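Local atomic coordinates of surface-associated protein CshA (Streptococcus gordonii, PDB entry 5L2D), a protein that binds host fibronectin, by a catch-clamp mechanism, as a cell-wall-anchored adhesin of which this chain is non-repetitive domain 2. Residues T27-N32 / F45-S50; D34-F39 / P103-G108; T60-F65 / W140-K145; N90-G95 / L133-V138. One frame throughout, in Å; residues are numbered along the deposited sequence.

Contact 1: T27-N32 / F45-S50; sequences TASMKN and FKKEIS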
loop_
_atom_site.group_PDB
_atom_site.type_symbol
_atom_site.label_atom_id
_atom_site.label_comp_id
_atom_site.label_asym_id
_atom_site.label_seq_id
_atom_site.Cartn_x
_atom_site.Cartn_y
_atom_site.Cartn_z
ATOM N N THR A 27 -5.693 19.958 -5.158
ATOM C CA THR A 27 -6.329 20.393 -3.934
ATOM C C THR A 27 -7.756 20.883 -4.065
ATOM O O THR A 27 -8.446 21.038 -3.075
ATOM C CB THR A 27 -5.549 21.538 -3.321
ATOM O OG1 THR A 27 -4.720 22.110 -4.325
ATOM C CG2 THR A 27 -4.692 21.039 -2.233
ATOM N N ALA A 28 -8.198 21.148 -5.280
ATOM C CA ALA A 28 -9.551 21.618 -5.471
ATOM C C ALA A 28 -10.505 20.478 -5.253
ATOM O O ALA A 28 -11.675 20.676 -5.030
ATOM C CB ALA A 28 -9.715 22.171 -6.860
ATOM N N SER A 29 -9.994 19.268 -5.325
ATOM C CA SER A 29 -10.824 18.110 -5.143
ATOM C C SER A 29 -10.651 17.550 -3.764
ATOM O O SER A 29 -11.393 16.696 -3.353
ATOM C CB SER A 29 -10.470 17.062 -6.177
ATOM O OG SER A 29 -10.235 17.664 -7.425
ATOM N N MET A 30 -9.663 18.042 -3.040
ATOM C CA MET A 30 -9.416 17.561 -1.697
ATOM C C MET A 30 -10.016 18.427 -0.627
ATOM O O MET A 30 -10.180 19.613 -0.785
ATOM C CB MET A 30 -7.930 17.440 -1.444
ATOM C CG MET A 30 -7.170 16.838 -2.588
ATOM S SD MET A 30 -6.970 15.080 -2.402
ATOM C CE MET A 30 -6.851 14.919 -0.653
ATOM N N LYS A 31 -10.337 17.805 0.483
ATOM C CA LYS A 31 -10.903 18.506 1.627
ATOM C C LYS A 31 -10.426 17.853 2.893
ATOM O O LYS A 31 -10.145 16.673 2.920
ATOM C CB LYS A 31 -12.418 18.473 1.608
ATOM C CG LYS A 31 -13.055 19.283 0.497
ATOM C CD LYS A 31 -14.537 19.523 0.769
ATOM C CE LYS A 31 -14.781 20.817 1.535
ATOM N NZ LYS A 31 -14.892 21.955 0.577
ATOM N N ASN A 32 -10.324 18.645 3.947
ATOM C CA ASN A 32 -9.943 18.161 5.247
ATOM C C ASN A 32 -8.467 17.627 5.325
ATOM O O ASN A 32 -8.150 16.609 5.981
ATOM C CB ASN A 32 -10.989 17.125 5.658
ATOM C CG ASN A 32 -11.297 17.175 7.123
ATOM O OD1 ASN A 32 -11.252 18.232 7.715
ATOM N ND2 ASN A 32 -11.603 16.033 7.720
ATOM N N PHE A 45 -10.974 12.968 -0.740
ATOM C CA PHE A 45 -10.868 13.315 -2.158
ATOM C C PHE A 45 -12.212 13.068 -2.839
ATOM O O PHE A 45 -12.735 11.972 -2.747
ATOM C CB PHE A 45 -9.791 12.426 -2.824
ATOM C CG PHE A 45 -9.815 12.441 -4.335
ATOM C CD1 PHE A 45 -9.144 13.420 -5.044
ATOM C CD2 PHE A 45 -10.488 11.458 -5.048
ATOM C CE1 PHE A 45 -9.156 13.432 -6.433
ATOM C CE2 PHE A 45 -10.498 11.451 -6.444
ATOM C CZ PHE A 45 -9.836 12.450 -7.135
ATOM N N LYS A 46 -12.750 14.043 -3.567
ATOM C CA LYS A 46 -14.072 13.874 -4.199
ATOM C C LYS A 46 -14.092 14.546 -5.553
ATOM O O LYS A 46 -13.797 15.747 -5.655
ATOM C CB LYS A 46 -15.145 14.407 -3.274
ATOM C CG LYS A 46 -16.543 14.045 -3.699
ATOM C CD LYS A 46 -17.348 15.304 -4.064
ATOM C CE LYS A 46 -18.872 15.127 -3.942
ATOM N NZ LYS A 46 -19.362 14.837 -2.559
ATOM N N LYS A 47 -14.393 13.777 -6.606
ATOM C CA LYS A 47 -14.289 14.307 -7.959
ATOM C C LYS A 47 -15.192 13.607 -8.937
ATOM O O LYS A 47 -15.337 12.381 -8.889
ATOM C CB LYS A 47 -12.849 14.187 -8.460
ATOM C CG LYS A 47 -12.549 14.838 -9.813
ATOM C CD LYS A 47 -11.156 14.445 -10.302
ATOM C CE LYS A 47 -10.396 15.566 -10.994
ATOM N NZ LYS A 47 -10.929 15.779 -12.365
ATOM N N GLU A 48 -15.758 14.396 -9.854
ATOM C CA GLU A 48 -16.584 13.862 -10.928
ATOM C C GLU A 48 -15.651 13.281 -11.983
ATOM O O GLU A 48 -15.068 13.976 -12.770
ATOM C CB GLU A 48 -17.543 14.922 -11.515
ATOM C CG GLU A 48 -18.354 14.460 -12.741
ATOM C CD GLU A 48 -19.740 15.118 -12.895
ATOM O OE1 GLU A 48 -20.428 14.855 -13.913
ATOM O OE2 GLU A 48 -20.165 15.875 -11.995
ATOM N N ILE A 49 -15.551 11.978 -12.012
ATOM C CA ILE A 49 -14.521 11.347 -12.765
ATOM C C ILE A 49 -14.932 11.172 -14.207
ATOM O O ILE A 49 -14.110 11.064 -15.107
ATOM C CB ILE A 49 -14.056 10.090 -11.960
ATOM C CG1 ILE A 49 -12.591 10.270 -11.693
ATOM C CG2 ILE A 49 -14.451 8.720 -12.502
ATOM C CD1 ILE A 49 -12.400 11.471 -10.786
ATOM N N SER A 50 -16.221 11.226 -14.446
ATOM C CA SER A 50 -16.721 11.080 -15.789
ATOM C C SER A 50 -18.115 11.618 -15.670
ATOM O O SER A 50 -18.542 11.869 -14.546
ATOM C CB SER A 50 -16.649 9.603 -16.180
ATOM O OG SER A 50 -17.834 9.165 -16.788
#

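Contact 2: D34-F39 / P103-G108; sequences DPQGGF and PPSVTG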
loop_
_atom_site.group_PDB
_atom_site.type_symbol
_atom_site.label_atom_id
_atom_site.label_comp_id
_atom_site.label_asym_id
_atom_site.label_seq_id
_atom_site.Cartn_x
_atom_site.Cartn_y
_atom_site.Cartn_z
ATOM N N ASP A 34 -4.484 17.924 6.413
ATOM C CA ASP A 34 -3.910 18.163 7.711
ATOM C C ASP A 34 -3.071 19.456 7.715
ATOM O O ASP A 34 -2.984 20.141 6.683
ATOM C CB ASP A 34 -3.178 16.884 8.186
ATOM C CG ASP A 34 -1.746 16.776 7.711
ATOM O OD1 ASP A 34 -1.306 17.460 6.745
ATOM O OD2 ASP A 34 -1.047 15.949 8.332
ATOM N N PRO A 35 -2.521 19.829 8.894
ATOM C CA PRO A 35 -1.657 20.992 9.048
ATOM C C PRO A 35 -0.545 21.078 8.022
ATOM O O PRO A 35 -0.287 22.168 7.501
ATOM C CB PRO A 35 -1.075 20.779 10.432
ATOM C CG PRO A 35 -2.198 20.157 11.209
ATOM C CD PRO A 35 -2.934 19.298 10.219
ATOM N N GLN A 36 0.092 19.938 7.728
ATOM C CA GLN A 36 1.198 19.885 6.751
ATOM C C GLN A 36 0.737 19.752 5.317
ATOM O O GLN A 36 1.566 19.466 4.460
ATOM C CB GLN A 36 2.109 18.684 6.994
ATOM C CG GLN A 36 2.520 18.429 8.435
ATOM C CD GLN A 36 3.516 17.283 8.546
ATOM O OE1 GLN A 36 4.055 16.783 7.535
ATOM N NE2 GLN A 36 3.769 16.856 9.773
ATOM N N GLY A 37 -0.561 19.909 5.048
ATOM C CA GLY A 37 -1.108 19.701 3.703
ATOM C C GLY A 37 -1.193 18.244 3.251
ATOM O O GLY A 37 -1.496 17.958 2.088
ATOM N N GLY A 38 -0.928 17.320 4.162
ATOM C CA GLY A 38 -1.016 15.912 3.846
ATOM C C GLY A 38 -2.302 15.296 4.358
ATOM O O GLY A 38 -3.270 15.986 4.659
ATOM N N PHE A 39 -2.285 13.977 4.481
ATOM C CA PHE A 39 -3.493 13.190 4.690
ATOM C C PHE A 39 -3.586 12.782 6.127
ATOM O O PHE A 39 -2.602 12.389 6.727
ATOM C CB PHE A 39 -3.442 11.921 3.844
ATOM C CG PHE A 39 -3.616 12.147 2.364
ATOM C CD1 PHE A 39 -3.206 13.321 1.748
ATOM C CD2 PHE A 39 -4.153 11.163 1.580
ATOM C CE1 PHE A 39 -3.365 13.514 0.387
ATOM C CE2 PHE A 39 -4.306 11.343 0.225
ATOM C CZ PHE A 39 -3.916 12.521 -0.376
ATOM N N PRO A 103 7.211 10.813 11.697
ATOM C CA PRO A 103 7.513 11.094 10.309
ATOM C C PRO A 103 6.548 12.104 9.719
ATOM O O PRO A 103 5.553 12.407 10.362
ATOM C CB PRO A 103 7.347 9.726 9.620
ATOM C CG PRO A 103 7.018 8.748 10.677
ATOM C CD PRO A 103 6.503 9.535 11.843
ATOM N N PRO A 104 6.841 12.624 8.504
ATOM C CA PRO A 104 5.928 13.549 7.818
ATOM C C PRO A 104 4.634 12.896 7.346
ATOM O O PRO A 104 4.588 11.684 7.139
ATOM C CB PRO A 104 6.740 14.064 6.617
ATOM C CG PRO A 104 7.947 13.194 6.501
ATOM C CD PRO A 104 8.144 12.501 7.820
ATOM N N SER A 105 3.599 13.722 7.180
ATOM C CA SER A 105 2.274 13.285 6.725
ATOM C C SER A 105 2.377 12.689 5.322
ATOM O O SER A 105 3.216 13.146 4.527
ATOM C CB SER A 105 1.290 14.479 6.695
ATOM O OG SER A 105 1.219 15.191 7.942
ATOM N N VAL A 106 1.541 11.691 5.001
ATOM C CA VAL A 106 1.539 11.186 3.621
ATOM C C VAL A 106 0.809 12.230 2.762
ATOM O O VAL A 106 0.035 13.000 3.310
ATOM C CB VAL A 106 0.975 9.727 3.441
ATOM C CG1 VAL A 106 0.955 8.939 4.749
ATOM C CG2 VAL A 106 -0.388 9.711 2.780
ATOM N N THR A 107 1.057 12.272 1.445
ATOM C CA THR A 107 0.541 13.358 0.611
ATOM C C THR A 107 0.768 13.132 -0.864
ATOM O O THR A 107 1.587 12.303 -1.260
ATOM C CB THR A 107 1.226 14.712 0.963
ATOM O OG1 THR A 107 0.840 15.732 0.019
ATOM C CG2 THR A 107 2.770 14.569 0.968
ATOM N N GLY A 108 0.055 13.917 -1.666
ATOM C CA GLY A 108 0.296 13.990 -3.102
ATOM C C GLY A 108 1.188 15.169 -3.449
ATOM O O GLY A 108 2.319 14.978 -3.934
#

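Contact 3: T60-F65 / W140-K145; sequences TELKPF and WGIKFK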
loop_
_atom_site.group_PDB
_atom_site.type_symbol
_atom_site.label_atom_id
_atom_site.label_comp_id
_atom_site.label_asym_id
_atom_site.label_seq_id
_atom_site.Cartn_x
_atom_site.Cartn_y
_atom_site.Cartn_z
ATOM N N THR A 60 -9.625 6.356 6.286
ATOM C CA THR A 60 -10.194 5.865 7.550
ATOM C C THR A 60 -9.152 5.481 8.546
ATOM O O THR A 60 -9.481 5.262 9.687
ATOM C CB THR A 60 -11.086 4.628 7.374
ATOM O OG1 THR A 60 -10.300 3.508 6.974
ATOM C CG2 THR A 60 -12.123 4.883 6.327
ATOM N N GLU A 61 -7.910 5.333 8.114
ATOM C CA GLU A 61 -6.889 4.815 8.997
ATOM C C GLU A 61 -5.472 5.080 8.498
ATOM O O GLU A 61 -5.190 5.050 7.296
ATOM C CB GLU A 61 -7.086 3.317 9.228
ATOM C CG GLU A 61 -6.277 2.841 10.420
ATOM C CD GLU A 61 -6.735 1.509 10.990
ATOM O OE1 GLU A 61 -6.642 0.494 10.263
ATOM O OE2 GLU A 61 -7.143 1.472 12.179
ATOM N N LEU A 62 -4.590 5.351 9.447
ATOM C CA LEU A 62 -3.154 5.447 9.190
ATOM C C LEU A 62 -2.359 4.520 10.126
ATOM O O LEU A 62 -1.833 4.958 11.127
ATOM C CB LEU A 62 -2.691 6.895 9.353
ATOM C CG LEU A 62 -3.189 7.857 8.280
ATOM C CD1 LEU A 62 -2.968 9.319 8.672
ATOM C CD2 LEU A 62 -2.515 7.579 6.951
ATOM N N LYS A 63 -2.290 3.238 9.807
ATOM C CA LYS A 63 -1.479 2.332 10.576
ATOM C C LYS A 63 -0.763 1.391 9.639
ATOM O O LYS A 63 -1.211 1.173 8.508
ATOM C CB LYS A 63 -2.339 1.518 11.512
ATOM C CG LYS A 63 -3.022 2.284 12.627
ATOM C CD LYS A 63 -3.830 1.291 13.474
ATOM C CE LYS A 63 -4.319 1.897 14.791
ATOM N NZ LYS A 63 -3.211 2.419 15.647
ATOM N N PRO A 64 0.356 0.819 10.108
ATOM C CA PRO A 64 1.167 -0.122 9.357
ATOM C C PRO A 64 0.653 -1.532 9.404
ATOM O O PRO A 64 -0.159 -1.853 10.265
ATOM C CB PRO A 64 2.490 -0.078 10.100
ATOM C CG PRO A 64 2.086 0.153 11.513
ATOM C CD PRO A 64 1.048 1.221 11.347
ATOM N N PHE A 65 1.219 -2.357 8.525
ATOM C CA PHE A 65 0.776 -3.721 8.289
ATOM C C PHE A 65 0.804 -4.596 9.489
ATOM O O PHE A 65 -0.053 -5.487 9.619
ATOM C CB PHE A 65 1.638 -4.391 7.266
ATOM C CG PHE A 65 1.072 -5.673 6.733
ATOM C CD1 PHE A 65 -0.052 -5.675 5.969
ATOM C CD2 PHE A 65 1.714 -6.881 6.938
ATOM C CE1 PHE A 65 -0.539 -6.845 5.408
ATOM C CE2 PHE A 65 1.228 -8.068 6.388
ATOM C CZ PHE A 65 0.089 -8.044 5.618
ATOM N N TRP A 140 4.795 2.110 7.201
ATOM C CA TRP A 140 3.495 2.788 7.280
ATOM C C TRP A 140 2.393 2.008 6.592
ATOM O O TRP A 140 2.591 0.888 6.083
ATOM C CB TRP A 140 3.576 4.223 6.761
ATOM C CG TRP A 140 3.947 4.350 5.313
ATOM C CD1 TRP A 140 5.163 4.118 4.765
ATOM C CD2 TRP A 140 3.104 4.785 4.237
ATOM N NE1 TRP A 140 5.139 4.363 3.411
ATOM C CE2 TRP A 140 3.891 4.789 3.065
ATOM C CE3 TRP A 140 1.754 5.173 4.149
ATOM C CZ2 TRP A 140 3.384 5.151 1.824
ATOM C CZ3 TRP A 140 1.240 5.551 2.906
ATOM C CH2 TRP A 140 2.058 5.531 1.761
ATOM N N GLY A 141 1.205 2.582 6.693
ATOM C CA GLY A 141 0.046 2.140 5.937
ATOM C C GLY A 141 -1.136 3.097 5.999
ATOM O O GLY A 141 -1.225 3.948 6.881
ATOM N N ILE A 142 -2.029 2.939 5.030
ATOM C CA ILE A 142 -3.197 3.772 4.895
ATOM C C ILE A 142 -4.440 2.951 4.416
ATOM O O ILE A 142 -4.319 2.020 3.619
ATOM C CB ILE A 142 -2.879 4.954 3.950
ATOM C CG1 ILE A 142 -3.891 6.078 4.112
ATOM C CG2 ILE A 142 -2.908 4.515 2.501
ATOM C CD1 ILE A 142 -3.593 7.292 3.246
ATOM N N LYS A 143 -5.626 3.290 4.928
ATOM C CA LYS A 143 -6.865 2.728 4.404
ATOM C C LYS A 143 -7.801 3.822 3.996
ATOM O O LYS A 143 -7.942 4.859 4.674
ATOM C CB LYS A 143 -7.594 1.854 5.431
ATOM C CG LYS A 143 -6.998 0.472 5.620
ATOM C CD LYS A 143 -8.066 -0.617 5.688
ATOM C CE LYS A 143 -8.729 -0.676 7.055
ATOM N NZ LYS A 143 -7.791 -0.603 8.212
ATOM N N PHE A 144 -8.492 3.538 2.909
ATOM C CA PHE A 144 -9.487 4.419 2.381
ATOM C C PHE A 144 -10.864 3.785 2.355
ATOM O O PHE A 144 -10.993 2.615 2.002
ATOM C CB PHE A 144 -9.145 4.720 0.943
ATOM C CG PHE A 144 -8.011 5.641 0.776
ATOM C CD1 PHE A 144 -8.213 7.016 0.867
ATOM C CD2 PHE A 144 -6.747 5.151 0.516
ATOM C CE1 PHE A 144 -7.158 7.883 0.698
ATOM C CE2 PHE A 144 -5.684 6.010 0.359
ATOM C CZ PHE A 144 -5.889 7.375 0.451
ATOM N N LYS A 145 -11.885 4.594 2.650
ATOM C CA LYS A 145 -13.273 4.279 2.332
ATOM C C LYS A 145 -13.471 4.633 0.908
ATOM O O LYS A 145 -12.988 5.664 0.483
ATOM C CB LYS A 145 -14.174 5.174 3.157
ATOM C CG LYS A 145 -15.666 4.912 3.105
ATOM C CD LYS A 145 -16.297 5.312 4.438
ATOM C CE LYS A 145 -17.806 5.157 4.427
ATOM N NZ LYS A 145 -18.426 6.434 3.983
#

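Contact 4: N90-G95 / L133-V138; sequences NSYLKG and LPDDAV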
loop_
_atom_site.group_PDB
_atom_site.type_symbol
_atom_site.label_atom_id
_atom_site.label_comp_id
_atom_site.label_asym_id
_atom_site.label_seq_id
_atom_site.Cartn_x
_atom_site.Cartn_y
_atom_site.Cartn_z
ATOM N N ASN A 90 2.295 4.610 12.315
ATOM C CA ASN A 90 3.195 4.801 11.197
ATOM C C ASN A 90 4.493 5.354 11.787
ATOM O O ASN A 90 4.475 6.383 12.487
ATOM C CB ASN A 90 2.578 5.776 10.166
ATOM C CG ASN A 90 1.446 5.153 9.303
ATOM O OD1 ASN A 90 1.111 3.962 9.377
ATOM N ND2 ASN A 90 0.861 5.984 8.465
ATOM N N SER A 91 5.604 4.652 11.532
ATOM C CA SER A 91 6.891 4.884 12.217
ATOM C C SER A 91 8.090 4.891 11.313
ATOM O O SER A 91 8.053 4.333 10.229
ATOM C CB SER A 91 7.150 3.739 13.174
ATOM O OG SER A 91 6.360 3.874 14.301
ATOM N N TYR A 92 9.188 5.458 11.803
ATOM C CA TYR A 92 10.511 5.103 11.266
ATOM C C TYR A 92 10.911 3.710 11.710
ATOM O O TYR A 92 10.567 3.312 12.827
ATOM C CB TYR A 92 11.572 6.086 11.731
ATOM C CG TYR A 92 11.431 7.392 11.026
ATOM C CD1 TYR A 92 11.747 7.513 9.669
ATOM C CD2 TYR A 92 10.927 8.497 11.692
ATOM C CE1 TYR A 92 11.589 8.726 9.005
ATOM C CE2 TYR A 92 10.764 9.709 11.044
ATOM C CZ TYR A 92 11.095 9.816 9.714
ATOM O OH TYR A 92 10.925 11.021 9.122
ATOM N N LEU A 93 11.645 2.991 10.846
ATOM C CA LEU A 93 12.208 1.666 11.173
ATOM C C LEU A 93 13.201 1.768 12.357
ATOM O O LEU A 93 13.979 2.709 12.416
ATOM C CB LEU A 93 12.929 1.119 9.961
ATOM C CG LEU A 93 12.108 0.985 8.690
ATOM C CD1 LEU A 93 13.005 0.633 7.517
ATOM C CD2 LEU A 93 11.038 -0.065 8.879
ATOM N N LYS A 94 13.174 0.829 13.302
ATOM C CA LYS A 94 13.988 0.968 14.535
ATOM C C LYS A 94 15.479 0.914 14.175
ATOM O O LYS A 94 15.900 0.107 13.338
ATOM C CB LYS A 94 13.613 -0.085 15.611
ATOM N N GLY A 95 16.266 1.798 14.787
ATOM C CA GLY A 95 17.677 1.939 14.435
ATOM C C GLY A 95 17.863 2.644 13.096
ATOM O O GLY A 95 18.602 2.205 12.224
ATOM N N LEU A 133 4.668 8.720 1.231
ATOM C CA LEU A 133 5.135 9.242 2.505
ATOM C C LEU A 133 6.564 9.623 2.249
ATOM O O LEU A 133 7.402 8.736 2.034
ATOM C CB LEU A 133 5.069 8.201 3.607
ATOM C CG LEU A 133 5.286 8.793 4.990
ATOM C CD1 LEU A 133 4.964 7.740 6.032
ATOM C CD2 LEU A 133 6.697 9.301 5.196
ATOM N N PRO A 134 6.847 10.941 2.267
ATOM C CA PRO A 134 8.075 11.539 1.736
ATOM C C PRO A 134 9.284 11.481 2.688
ATOM O O PRO A 134 9.767 12.508 3.145
ATOM C CB PRO A 134 7.642 12.986 1.514
ATOM C CG PRO A 134 6.734 13.253 2.676
ATOM C CD PRO A 134 5.956 11.976 2.842
ATOM N N ASP A 135 9.763 10.286 2.993
ATOM C CA ASP A 135 10.956 10.140 3.819
ATOM C C ASP A 135 11.280 8.648 3.915
ATOM O O ASP A 135 10.394 7.804 3.873
ATOM C CB ASP A 135 10.766 10.791 5.207
ATOM C CG ASP A 135 12.082 10.971 5.992
ATOM O OD1 ASP A 135 13.202 10.930 5.429
ATOM O OD2 ASP A 135 11.983 11.176 7.211
ATOM N N ASP A 136 12.562 8.341 4.032
ATOM C CA ASP A 136 13.057 6.978 3.944
ATOM C C ASP A 136 12.770 6.190 5.204
ATOM O O ASP A 136 12.490 6.770 6.248
ATOM C CB ASP A 136 14.575 6.989 3.686
ATOM C CG ASP A 136 14.963 7.723 2.374
ATOM O OD1 ASP A 136 14.133 7.821 1.418
ATOM O OD2 ASP A 136 16.125 8.193 2.316
ATOM N N ALA A 137 12.819 4.866 5.090
ATOM C CA ALA A 137 12.928 3.974 6.263
ATOM C C ALA A 137 11.741 4.064 7.215
ATOM O O ALA A 137 11.887 4.305 8.431
ATOM C CB ALA A 137 14.226 4.226 7.001
ATOM N N VAL A 138 10.566 3.817 6.635
ATOM C CA VAL A 138 9.293 3.865 7.355
ATOM C C VAL A 138 8.494 2.586 7.117
ATOM O O VAL A 138 8.544 1.986 6.050
ATOM C CB VAL A 138 8.454 5.080 6.936
ATOM C CG1 VAL A 138 8.834 6.296 7.750
ATOM C CG2 VAL A 138 8.662 5.362 5.452
#

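Contact 1: T27-N32 / F45-S50
Met30 brings its sulfur to the rim of the Phe45 ring, SD lying 3.8 Å from CD1 and 80° off the ring normal, a Met-aromatic contact made at the edge. Bends in the second and third side-chain torsions of Met30 fold the thioether over toward the phenyl group, while Phe45, with CG anti to the backbone N (chi1 166°), brings its ring alongside Ser29. There Ser29 CB comes within 3.9 Å of Phe45 CE1. The hydroxyl of Ser29 is engaged by Asp26, just upstream. Met30 and Phe45 form a non-hydrogen-bonded antiparallel pair, CA to CA 4.5 Å, by which the short strand 30-31 borders strand 44-50 in the antiparallel sheet, with both side chains on one face. Next to this pair Lys46 N donates to Ser29 O over 3.0 Å, a fairly straight bond with 163° at the hydrogen. Strand 53-61 follows on the other edge of 44-50, bonding through Leu57 to Phe45 and through Val55 to Lys47. At the far end of 45-50, Ile49 and Ser50 touch Val284 of the second subunit.

Contact 2: D34-F39 / P103-G108
Phe39 N reaches Val106 O over 2.8 Å, a backbone bond somewhat bent at the hydrogen (146°), just after the type I turn that runs from Asp34 to Gly37. Beside it Gly38 sets its bare CA against Ser105 CB, 3.9 Å away, and against the CB of Thr107. Two side chains of the turn converge on Ser105. Gln36 runs extended beyond CG, past the serine hydroxyl, and its OE1 accepts Ser105 N at 3.1 Å; the bond is nearly straight at the hydrogen (173°), yet the donor stands well above the amide plane. Asp34 places CG between its backbone N and carbonyl carbon (chi1 87°), which turns the carboxylate inward over the turn. OD1 takes Gly38 N from above the carboxylate plane, and OD2 accepts the hydroxyl of Ser105, in a bond modelled so short that its length is doubtful. Through the bond from Gly38 N, Asp34 ties its own turn together. On the apolar side Phe39 and Val106 cross at about a right angle, with Phe39 CB 3.9 Å from Val106 CG2, and the ring runs on toward Thr107 CA. Around the two loops, Phe39 and Val106 touch Ile131 of strand 131-132, Val106 also reaches Trp140 and Ile142 of strand 138-150, and Pro103 and Pro104 pack on Tyr92 of strand 91-92.

Contact 3: T60-F65 / W140-K145
A classic beta bulge marks the end of strand 53-61, where Thr60 and Glu61 both face Lys143 of the antiparallel strand 138-150. Lys143 O accepts Thr60 N at 2.8 Å and, weakly, Glu61 N at 3.5 Å, while Lys143 N returns a bond of 3.0 Å to Glu61 O. The side chains of Glu61 and Lys143 lie side by side and point the same way. Glu61 is extended, with CG anti to its backbone N (chi1 -165°), whereas the lysine bends repeatedly from chi2 onward and curls its NZ back to OE1, closing a 2.6 Å salt bridge. Beyond the bulge the chains stay close, with CA-H...O contacts from Ile142 CA to Glu61 O and from Leu62 CA to Gly141 O. Leu62 and Ile142 run alongside each other, CD2 of the leucine 3.5 Å from CG1 of the isoleucine. At the opposite end Thr60 CG2 packs on Lys145 CB (3.8 Å), and the hydroxyl of Thr60 bonds to Glu265 of the second subunit. Past the strand, Phe65 lies against Ile70 and Arg74 of helix 69-75. Strand 138-150, flanked here by 53-61, pairs through Trp140 to Phe144 with an antiparallel strand of the second subunit, which carries the sheet across the interface.

Contact 4: N90-G95 / L133-V138
Tyr92 and Leu93 each hold CG anti to the carbonyl carbon, beside the backbone N (chi1 -73° and -57°), and with these torsions the two side chains meet 133-138 one after the other. The tyrosine ring turns its edge to the opposite backbone: CD1 is 3.4 Å from Ala137 O and CE1 is 3.5 Å from Asp136 O, the latter lying in the ring plane. Val138 CG1 approaches CD1 obliquely at 3.7 Å. The hydroxyl end points toward the Asp135 carboxylate, whose plane stands steeply to the ring, but the modelled separation is too short to be trusted. Leu93 N donates to Ala137 O (2.8 Å, 168°), and Tyr92 CA makes a CA-H...O contact with the same oxygen. Leu93 CD1 in turn touches the methyl of Ala137, 3.8 Å from CB. The ring of Tyr96 also meets that of Tyr92, with the planes nearly parallel. Tyr92 and Val138 form a non-hydrogen-bonded antiparallel pair (Val138 CA contacts Ser91 O), the arrangement of a short strand joined to the beginning of a long one, 138-150, whose Val138 also pairs with a strand of the second subunit.

Contacts 1, 3 and 4 belong to one antiparallel sheet. Contact 1 closes first in sequence; contact 3 follows, with contact 4 nested inside the loop it closes, and contact 2 interlaces with all three. The centres of contacts 1 and 4 stand about 28 Å apart, whereas the centre of contact 2 lies about 13 to 16 Å from the centres of the others. Contact 2 packs against all three, among other places where Phe39 O meets Leu62 CD1 of contact 3. Asn90 joins contacts 3 and 4 through a probable hydrogen bond to Gly141 N. Loops distant in sequence thus pack along the sheet of this adhesin domain, which the second subunit extends through strand 138-150.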